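Local coordinates for ApRick protease (Rickettsia conorii, PDB 5C9F), which probably acts as an aspartic endopeptidase, this chain being the retropepsin-like protease domain of a longer protein predicted to be membrane-bound, at residues I43-E48 against I78-V83; I23-N28 against I32-D37; K90-H95 against M108-R113; K115-R118 against L123-L126. One frame throughout, in Å; residues are numbered along the deposited sequence.

Contact 1. Residues I43-E48 against I78-V83; sequences IALTKE and ITLNSV
L45 and I78 meet through their terminal methyls, CD1 of the leucine lying 3.6 Å from CD1 of the isoleucine, with the two side chains crossing at about a right angle. The isoleucine reaches this far because its CG1 sits between the backbone N and the carbonyl carbon (chi1 56°) and the remainder of the branch is extended, which sends CD1 out across the gap. L45 answers with CG anti to its own carbonyl carbon, chi1 -77°, and offers one of its two methyls. That same CD1 is 4.3 Å from CD2 of L80, a looser touch that places it near both I78 and L80. The other methyl of L80 is engaged too: its CD1 stands 3.9 Å from CD1 of I43, so the forked end of one leucine serves two residues of strand 43-45. With no hydrogen bond across the gap, the contact is a purely apolar layer. The strand axes run 9.5 Å apart at their nearest and at 105° to each other, the geometry of two backbones facing each other through side chains and not of paired neighbours in a sheet. Strand 88-97 bonds to both, meeting I43 and L45 on one hand and I78 on the other, while F34 of strand 30-36 packs against I43 and L45, and T46 caps the helix that follows.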
# COMPACT_ATOMS: atom_id res chain seq x y z
N ILE A 43 15.76 -1.51 -22.80
CA ILE A 43 16.76 -0.51 -22.43
C ILE A 43 17.82 -0.39 -23.49
O ILE A 43 18.31 -1.42 -24.04
CB ILE A 43 17.40 -0.85 -21.12
CG1 ILE A 43 16.42 -0.49 -20.00
CG2 ILE A 43 18.72 -0.09 -20.92
CD1 ILE A 43 16.86 -0.99 -18.67
N ALA A 44 18.18 0.84 -23.80
CA ALA A 44 19.30 1.10 -24.70
C ALA A 44 20.46 1.71 -23.93
O ALA A 44 20.35 2.79 -23.38
CB ALA A 44 18.86 2.03 -25.82
N LEU A 45 21.57 1.00 -23.83
CA LEU A 45 22.70 1.49 -23.08
C LEU A 45 23.74 2.12 -24.01
O LEU A 45 24.07 1.55 -25.05
CB LEU A 45 23.39 0.35 -22.32
CG LEU A 45 22.90 -0.28 -21.06
CD1 LEU A 45 23.99 -1.22 -20.56
CD2 LEU A 45 22.62 0.80 -20.02
N THR A 46 24.31 3.22 -23.59
CA THR A 46 25.44 3.76 -24.31
C THR A 46 26.59 2.79 -24.19
O THR A 46 26.69 2.02 -23.24
CB THR A 46 25.91 5.14 -23.77
OG1 THR A 46 26.36 5.00 -22.41
CG2 THR A 46 24.78 6.15 -23.82
N LYS A 47 27.50 2.86 -25.14
CA LYS A 47 28.75 2.09 -25.00
C LYS A 47 29.48 2.39 -23.69
O LYS A 47 29.98 1.44 -22.96
CB LYS A 47 29.70 2.38 -26.21
CG LYS A 47 29.19 1.86 -27.54
CD LYS A 47 30.33 1.77 -28.58
CE LYS A 47 31.15 3.08 -28.74
NZ LYS A 47 31.44 3.51 -30.16
N GLU A 48 29.56 3.65 -23.30
CA GLU A 48 30.24 3.99 -22.04
C GLU A 48 29.54 3.38 -20.79
O GLU A 48 30.20 2.87 -19.89
CB GLU A 48 30.39 5.49 -21.92
CG GLU A 48 30.90 5.98 -20.57
CD GLU A 48 30.97 7.52 -20.47
OE1 GLU A 48 30.45 8.09 -19.50
OE2 GLU A 48 31.57 8.18 -21.36
N ILE A 78 21.68 -7.66 -24.47
CA ILE A 78 22.20 -8.00 -23.17
C ILE A 78 21.04 -8.21 -22.23
O ILE A 78 19.92 -7.81 -22.51
CB ILE A 78 23.13 -6.91 -22.61
CG1 ILE A 78 22.41 -5.55 -22.58
CG2 ILE A 78 24.43 -6.81 -23.47
CD1 ILE A 78 23.14 -4.48 -21.84
N THR A 79 21.34 -8.79 -21.08
CA THR A 79 20.40 -8.90 -19.96
C THR A 79 21.00 -8.30 -18.69
O THR A 79 22.14 -8.54 -18.39
CB THR A 79 20.03 -10.36 -19.71
OG1 THR A 79 19.44 -10.88 -20.91
CG2 THR A 79 19.05 -10.48 -18.57
N LEU A 80 20.24 -7.43 -18.04
CA LEU A 80 20.70 -6.75 -16.86
C LEU A 80 20.17 -7.52 -15.64
O LEU A 80 18.98 -7.63 -15.42
CB LEU A 80 20.26 -5.33 -16.89
CG LEU A 80 20.79 -4.50 -18.08
CD1 LEU A 80 20.04 -3.19 -18.13
CD2 LEU A 80 22.26 -4.23 -18.01
N ASN A 81 21.08 -8.07 -14.87
CA ASN A 81 20.70 -8.90 -13.73
C ASN A 81 19.79 -8.16 -12.78
O ASN A 81 18.78 -8.70 -12.35
CB ASN A 81 21.94 -9.38 -12.97
CG ASN A 81 22.82 -10.28 -13.82
OD1 ASN A 81 22.34 -11.00 -14.67
ND2 ASN A 81 24.12 -10.22 -13.59
N SER A 82 20.14 -6.92 -12.46
CA SER A 82 19.38 -6.15 -11.49
C SER A 82 19.28 -4.67 -11.87
O SER A 82 20.28 -4.06 -12.25
CB SER A 82 20.03 -6.30 -10.11
OG SER A 82 19.60 -5.27 -9.22
N VAL A 83 18.06 -4.17 -11.88
CA VAL A 83 17.76 -2.76 -12.15
C VAL A 83 16.85 -2.30 -11.01
O VAL A 83 15.72 -2.78 -10.89
CB VAL A 83 17.01 -2.53 -13.48
CG1 VAL A 83 16.69 -1.04 -13.67
CG2 VAL A 83 17.81 -2.99 -14.71

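Contact 2. Residues I23-N28 against I32-D37; sequences INAFVN and IKFMVD
The carbonyl oxygen of I32 is approached by two groups of the facing strand, A25 N at 2.9 Å in a nearly straight hydrogen bond and N24 CA at 3.4 Å in a CA-H...O contact. Both belong to the ladder of an antiparallel beta hairpin, strands 22-27 and 30-36, within a retropepsin-like domain. A25 and I32 form one hydrogen-bonded pair, returned by I32 N to A25 O at 2.7 Å; I23 and F34 form the next, with N24 and K33 as the non-hydrogen-bonded pair between them. On the face carrying I23, A25, I32 and F34 the side chains make a buried layer. The F34 ring takes CG2 of its own strand-mate I32 over one face, toward the rim, and CG2 of V27 in plane at the edge, 3.9 Å from CE2; A25 CB also lies along that edge. After V36 the chain continues into D37-T38-G39, the Asp-Thr-Gly sequence that supplies the catalytic aspartate in retropepsins. On the other face K33 is extended, CG anti to the backbone N (chi1 -168°), and it is the root of the chain that touches N24: OD1 of the asparagine rests 3.5 Å from both CB and CG of K33.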
# COMPACT_ATOMS: atom_id res chain seq x y z
N ILE A 23 15.89 9.63 -15.12
CA ILE A 23 15.80 8.81 -13.91
C ILE A 23 17.12 8.09 -13.66
O ILE A 23 17.70 7.55 -14.59
CB ILE A 23 14.79 7.64 -14.01
CG1 ILE A 23 13.45 8.06 -14.53
CG2 ILE A 23 14.62 7.03 -12.63
CD1 ILE A 23 12.57 6.84 -14.78
N ASN A 24 17.57 8.15 -12.43
CA ASN A 24 18.77 7.44 -11.98
C ASN A 24 18.33 6.08 -11.45
O ASN A 24 17.36 5.97 -10.71
CB ASN A 24 19.46 8.24 -10.87
CG ASN A 24 20.08 9.49 -11.39
OD1 ASN A 24 20.74 9.49 -12.44
ND2 ASN A 24 19.86 10.57 -10.71
N ALA A 25 18.95 5.05 -11.97
CA ALA A 25 18.69 3.73 -11.54
C ALA A 25 20.00 3.13 -11.06
O ALA A 25 21.05 3.51 -11.53
CB ALA A 25 18.10 2.94 -12.71
N PHE A 26 19.91 2.12 -10.23
CA PHE A 26 21.04 1.32 -9.90
C PHE A 26 20.98 0.00 -10.64
O PHE A 26 20.07 -0.81 -10.45
CB PHE A 26 21.15 1.10 -8.40
CG PHE A 26 21.54 2.35 -7.69
CD1 PHE A 26 20.58 3.31 -7.40
CD2 PHE A 26 22.87 2.60 -7.35
CE1 PHE A 26 20.92 4.48 -6.75
CE2 PHE A 26 23.23 3.80 -6.71
CZ PHE A 26 22.25 4.74 -6.41
N VAL A 27 21.92 -0.16 -11.56
CA VAL A 27 21.97 -1.35 -12.47
C VAL A 27 23.18 -2.16 -12.01
O VAL A 27 24.31 -1.66 -12.06
CB VAL A 27 22.11 -0.91 -13.91
CG1 VAL A 27 22.10 -2.10 -14.84
CG2 VAL A 27 20.97 0.05 -14.30
N ASN A 28 22.92 -3.37 -11.50
CA ASN A 28 23.94 -4.22 -10.93
C ASN A 28 24.80 -3.43 -9.94
O ASN A 28 26.02 -3.42 -10.03
CB ASN A 28 24.82 -4.83 -12.02
CG ASN A 28 24.02 -5.62 -13.01
OD1 ASN A 28 22.89 -6.08 -12.72
ND2 ASN A 28 24.57 -5.76 -14.23
N ILE A 32 23.18 4.56 -12.85
CA ILE A 32 23.15 4.90 -14.27
C ILE A 32 22.05 5.91 -14.45
O ILE A 32 20.97 5.75 -13.91
CB ILE A 32 22.83 3.67 -15.16
CG1 ILE A 32 23.85 2.54 -15.01
CG2 ILE A 32 22.74 4.07 -16.63
CD1 ILE A 32 25.22 2.83 -15.56
N LYS A 33 22.30 6.93 -15.26
CA LYS A 33 21.32 7.92 -15.62
C LYS A 33 20.65 7.56 -16.93
O LYS A 33 21.29 7.35 -17.93
CB LYS A 33 21.97 9.29 -15.74
CG LYS A 33 20.93 10.40 -15.83
CD LYS A 33 21.60 11.73 -16.07
CE LYS A 33 20.71 12.88 -15.65
NZ LYS A 33 21.31 14.18 -16.04
N PHE A 34 19.33 7.44 -16.89
CA PHE A 34 18.54 7.15 -18.09
C PHE A 34 17.66 8.30 -18.46
O PHE A 34 17.17 9.04 -17.58
CB PHE A 34 17.59 5.98 -17.81
CG PHE A 34 18.27 4.69 -17.66
CD1 PHE A 34 18.68 3.99 -18.78
CD2 PHE A 34 18.57 4.18 -16.41
CE1 PHE A 34 19.39 2.79 -18.64
CE2 PHE A 34 19.23 2.96 -16.26
CZ PHE A 34 19.65 2.27 -17.37
N MET A 35 17.47 8.48 -19.75
CA MET A 35 16.39 9.29 -20.26
C MET A 35 15.19 8.38 -20.52
O MET A 35 15.34 7.32 -21.12
CB MET A 35 16.82 9.97 -21.55
CG MET A 35 15.78 10.97 -22.08
SD MET A 35 16.40 11.91 -23.50
CE MET A 35 16.11 10.73 -24.77
N VAL A 36 14.03 8.79 -20.04
CA VAL A 36 12.76 8.07 -20.35
C VAL A 36 12.36 8.30 -21.82
O VAL A 36 12.41 9.43 -22.31
CB VAL A 36 11.63 8.56 -19.45
CG1 VAL A 36 10.30 7.90 -19.85
CG2 VAL A 36 12.00 8.27 -18.01
N ASP A 37 12.10 7.21 -22.54
CA ASP A 37 11.71 7.24 -23.97
C ASP A 37 10.58 6.25 -24.18
O ASP A 37 10.82 5.04 -24.18
CB ASP A 37 12.90 6.87 -24.84
CG ASP A 37 12.65 7.12 -26.32
OD1 ASP A 37 11.50 7.43 -26.70
OD2 ASP A 37 13.61 7.00 -27.13

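Contact 3. Residues K90-H95 against M108-R113; sequences KNIKGH and MSLLER
The strand at I92 passes the helical turn at L110 with CA atoms 7.3 Å apart, and no backbone hydrogen bond joins the two segments. Side chains fill that interval, and one methyl does most of the work. CD1 of I92 lies over the centre of one face of the R113 guanidinium, 3.6 Å from CZ, with NE, NH1 and NH2 all at comparable range, so the apolar tip meets the flat cation broadside. The arginine comes from the opposite direction, its chain extended from CG to NE, which carries the guanidinium across to the strand. The same CD1 is 4.0 Å from CD1 of L110; this leucine turns CG anti to its backbone N (chi1 -177°), bringing its end nearer to I92 than its first bond would suggest. Within the helical segment, bonds from E112 N to M108 O and from R113 N to L110 O shape the turn that presents both side chains. N91 and I92 both face L80 in a G1 beta bulge, where strand 88-97 turns its corner. Around the contact, I43 of strand 43-45 and V83 of strand 71-84 each touch both I92 and L110, and F89 packs on L110 and R113, so helix 108-111 rests against strands 43-45, 71-84 and 88-97 through L110, with R113 just past its end.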
# COMPACT_ATOMS: atom_id res chain seq x y z
N LYS A 90 14.43 -7.73 -12.14
CA LYS A 90 15.42 -8.74 -12.43
C LYS A 90 15.41 -9.13 -13.89
O LYS A 90 14.37 -9.17 -14.52
CB LYS A 90 15.22 -9.98 -11.56
CG LYS A 90 15.21 -9.72 -10.05
CD LYS A 90 16.54 -9.23 -9.50
CE LYS A 90 17.70 -10.21 -9.70
NZ LYS A 90 17.49 -11.50 -8.99
N ASN A 91 16.61 -9.39 -14.41
CA ASN A 91 16.83 -9.87 -15.77
C ASN A 91 16.09 -9.07 -16.81
O ASN A 91 15.24 -9.58 -17.49
CB ASN A 91 16.47 -11.34 -15.86
CG ASN A 91 17.26 -12.18 -14.87
OD1 ASN A 91 18.47 -12.07 -14.78
ND2 ASN A 91 16.56 -13.00 -14.10
N ILE A 92 16.44 -7.80 -16.89
CA ILE A 92 15.81 -6.84 -17.70
C ILE A 92 16.57 -6.78 -19.01
O ILE A 92 17.81 -6.72 -19.08
CB ILE A 92 15.85 -5.46 -17.03
CG1 ILE A 92 15.09 -5.55 -15.70
CG2 ILE A 92 15.33 -4.35 -17.98
CD1 ILE A 92 13.67 -6.09 -15.86
N LYS A 93 15.80 -6.79 -20.08
CA LYS A 93 16.37 -6.82 -21.45
C LYS A 93 16.94 -5.47 -21.80
O LYS A 93 16.31 -4.42 -21.57
CB LYS A 93 15.26 -7.17 -22.45
CG LYS A 93 15.66 -8.09 -23.59
CD LYS A 93 14.69 -7.97 -24.78
CE LYS A 93 15.14 -8.80 -25.98
NZ LYS A 93 14.84 -10.25 -25.80
N GLY A 94 18.06 -5.50 -22.51
CA GLY A 94 18.63 -4.29 -23.07
C GLY A 94 19.47 -4.60 -24.26
O GLY A 94 19.57 -5.74 -24.71
N HIS A 95 20.08 -3.57 -24.82
CA HIS A 95 21.01 -3.77 -25.88
C HIS A 95 21.98 -2.61 -25.86
O HIS A 95 21.72 -1.57 -25.27
CB HIS A 95 20.31 -3.81 -27.24
CG HIS A 95 19.63 -2.52 -27.60
ND1 HIS A 95 18.30 -2.30 -27.34
CD2 HIS A 95 20.08 -1.40 -28.23
CE1 HIS A 95 17.95 -1.10 -27.80
NE2 HIS A 95 19.01 -0.53 -28.33
N MET A 108 9.60 1.35 -22.71
CA MET A 108 8.31 0.87 -22.24
C MET A 108 8.38 -0.50 -21.68
O MET A 108 7.54 -0.83 -20.82
CB MET A 108 7.29 0.88 -23.41
CG MET A 108 6.89 2.26 -23.83
SD MET A 108 6.09 3.11 -22.43
CE MET A 108 4.77 2.03 -22.01
N SER A 109 9.30 -1.35 -22.16
CA SER A 109 9.32 -2.73 -21.58
C SER A 109 9.59 -2.73 -20.06
O SER A 109 8.93 -3.43 -19.32
CB SER A 109 10.29 -3.64 -22.29
OG SER A 109 10.09 -3.50 -23.70
N LEU A 110 10.47 -1.85 -19.58
CA LEU A 110 10.67 -1.72 -18.13
C LEU A 110 9.50 -0.90 -17.49
O LEU A 110 8.97 -1.26 -16.42
CB LEU A 110 12.03 -1.16 -17.78
CG LEU A 110 12.41 -1.03 -16.29
CD1 LEU A 110 12.32 -2.33 -15.51
CD2 LEU A 110 13.82 -0.49 -16.15
N LEU A 111 9.13 0.21 -18.12
CA LEU A 111 8.16 1.13 -17.51
C LEU A 111 6.79 0.49 -17.30
O LEU A 111 6.13 0.80 -16.31
CB LEU A 111 7.98 2.33 -18.39
CG LEU A 111 9.17 3.30 -18.34
CD1 LEU A 111 9.01 4.32 -19.43
CD2 LEU A 111 9.31 4.01 -17.00
N GLU A 112 6.43 -0.43 -18.21
CA GLU A 112 5.19 -1.17 -18.13
C GLU A 112 5.12 -2.10 -16.99
O GLU A 112 4.04 -2.52 -16.61
CB GLU A 112 4.96 -2.04 -19.41
CG GLU A 112 4.39 -1.23 -20.52
CD GLU A 112 4.44 -1.95 -21.88
OE1 GLU A 112 4.96 -3.10 -21.98
OE2 GLU A 112 3.94 -1.34 -22.87
N ARG A 113 6.25 -2.46 -16.41
CA ARG A 113 6.24 -3.35 -15.29
C ARG A 113 5.85 -2.68 -13.97
O ARG A 113 5.50 -3.37 -13.00
CB ARG A 113 7.61 -3.97 -15.11
CG ARG A 113 8.06 -4.89 -16.22
CD ARG A 113 9.53 -5.09 -16.00
NE ARG A 113 10.10 -6.02 -16.95
CZ ARG A 113 10.39 -7.28 -16.68
NH1 ARG A 113 10.13 -7.79 -15.48
NH2 ARG A 113 10.91 -8.03 -17.63

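Contact 4. Residues K115-R118 against L123-L126; sequences KGFR and LLIL
F117 of strand 116-120 packs against L126 and L124 of strand 123-131, and its side chain can be followed outward. CB is 4.1 Å from CD2 of L126, the cross-strand residue opposite, whose side chain runs beside that of F117 in the same direction. With CG anti to the backbone N, chi1 160°, the ring is brought alongside the second strand. CD1 stands 3.6 Å from that L126 methyl and as far from CD1 of L124; CE1 comes to 3.3 Å from the L124 methyl, a tight approach in the plane of the ring, at its edge. At the far end CZ meets L111, and CE2 packs near the sulfur of M108, both on helix 108-111. The strands themselves form an antiparallel hairpin. F117 and L126 are a non-hydrogen-bonded pair; R118 and I125 are the hydrogen-bonded one, R118 N to I125 O at 2.9 Å and I125 N to R118 O at 2.8 Å. Just ahead of F117, K115 and G116 both face N127 in a classic beta bulge. Neighbouring subunits also reach the hairpin: Y2 of the third subunit packs on R118 and I125, and I12 of the fourth on L123. Within the chain, strand 123-131 is central to this three-stranded sheet, flanked by 116-120 and 2-14.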
# COMPACT_ATOMS: atom_id res chain seq x y z
N LYS A 115 3.48 -0.86 -11.26
CA LYS A 115 2.04 -0.89 -10.96
C LYS A 115 1.37 0.33 -11.57
O LYS A 115 0.27 0.23 -12.10
CB LYS A 115 1.81 -0.92 -9.46
CG LYS A 115 0.46 -1.32 -8.93
CD LYS A 115 -0.15 -2.59 -9.49
CE LYS A 115 0.78 -3.79 -9.33
NZ LYS A 115 1.17 -3.99 -7.92
N GLY A 116 2.03 1.48 -11.49
CA GLY A 116 1.52 2.73 -12.06
C GLY A 116 2.65 3.52 -12.78
O GLY A 116 3.76 3.55 -12.28
N PHE A 117 2.33 4.11 -13.91
CA PHE A 117 3.24 4.96 -14.65
C PHE A 117 2.43 6.08 -15.31
O PHE A 117 1.59 5.82 -16.16
CB PHE A 117 3.97 4.08 -15.69
CG PHE A 117 4.58 4.86 -16.82
CD1 PHE A 117 5.39 5.94 -16.58
CD2 PHE A 117 4.39 4.45 -18.13
CE1 PHE A 117 5.91 6.69 -17.66
CE2 PHE A 117 4.93 5.17 -19.20
CZ PHE A 117 5.71 6.30 -18.95
N ARG A 118 2.63 7.32 -14.90
CA ARG A 118 1.83 8.41 -15.46
C ARG A 118 2.67 9.64 -15.70
O ARG A 118 3.55 9.97 -14.92
CB ARG A 118 0.69 8.83 -14.51
CG ARG A 118 -0.10 9.99 -15.10
CD ARG A 118 -1.46 10.13 -14.45
NE ARG A 118 -2.46 10.87 -15.21
CZ ARG A 118 -3.57 10.36 -15.74
NH1 ARG A 118 -3.84 9.05 -15.70
NH2 ARG A 118 -4.42 11.17 -16.36
N LEU A 123 5.33 16.33 -14.84
CA LEU A 123 5.69 15.31 -13.81
C LEU A 123 5.53 13.91 -14.31
O LEU A 123 4.58 13.59 -15.03
CB LEU A 123 4.78 15.39 -12.61
CG LEU A 123 4.84 16.63 -11.78
CD1 LEU A 123 3.77 16.54 -10.69
CD2 LEU A 123 6.24 16.84 -11.20
N LEU A 124 6.49 13.07 -13.93
CA LEU A 124 6.42 11.64 -14.23
C LEU A 124 6.26 10.98 -12.88
O LEU A 124 7.06 11.23 -11.97
CB LEU A 124 7.70 11.20 -14.93
CG LEU A 124 8.13 9.71 -14.87
CD1 LEU A 124 7.11 8.87 -15.53
CD2 LEU A 124 9.45 9.55 -15.60
N ILE A 125 5.27 10.11 -12.76
CA ILE A 125 4.95 9.47 -11.49
C ILE A 125 4.97 7.95 -11.69
O ILE A 125 4.25 7.40 -12.54
CB ILE A 125 3.58 9.93 -10.95
CG1 ILE A 125 3.54 11.46 -10.80
CG2 ILE A 125 3.27 9.24 -9.64
CD1 ILE A 125 2.58 12.18 -11.73
N LEU A 126 5.87 7.30 -10.98
CA LEU A 126 5.95 5.83 -10.96
C LEU A 126 5.47 5.34 -9.58
O LEU A 126 5.96 5.80 -8.57
CB LEU A 126 7.34 5.38 -11.13
CG LEU A 126 8.00 5.89 -12.44
CD1 LEU A 126 9.46 5.56 -12.46
CD2 LEU A 126 7.33 5.29 -13.65

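Contacts 1, 2 and 3 all reach one mixed sheet, contact 3 setting helix 108-111 against it, and their centres are 9 to 11 Å apart, whereas contact 4 belongs to the separate antiparallel sheet formed by the two chain ends, about 15 Å from contacts 2 and 3 and about 22 Å from contact 1. Along the chain contact 2 closes first, then contacts 1, 3 and 4, each complete before the next opens. Strand 71-84 borders both strand 22-27 and strand 88-97, linking contacts 2, 1 and 3. Helix 108-111 and the apolar ends of I23 and V36 join this core to contact 4, so a compact protease body is fastened to a terminal sheet that meets other subunits.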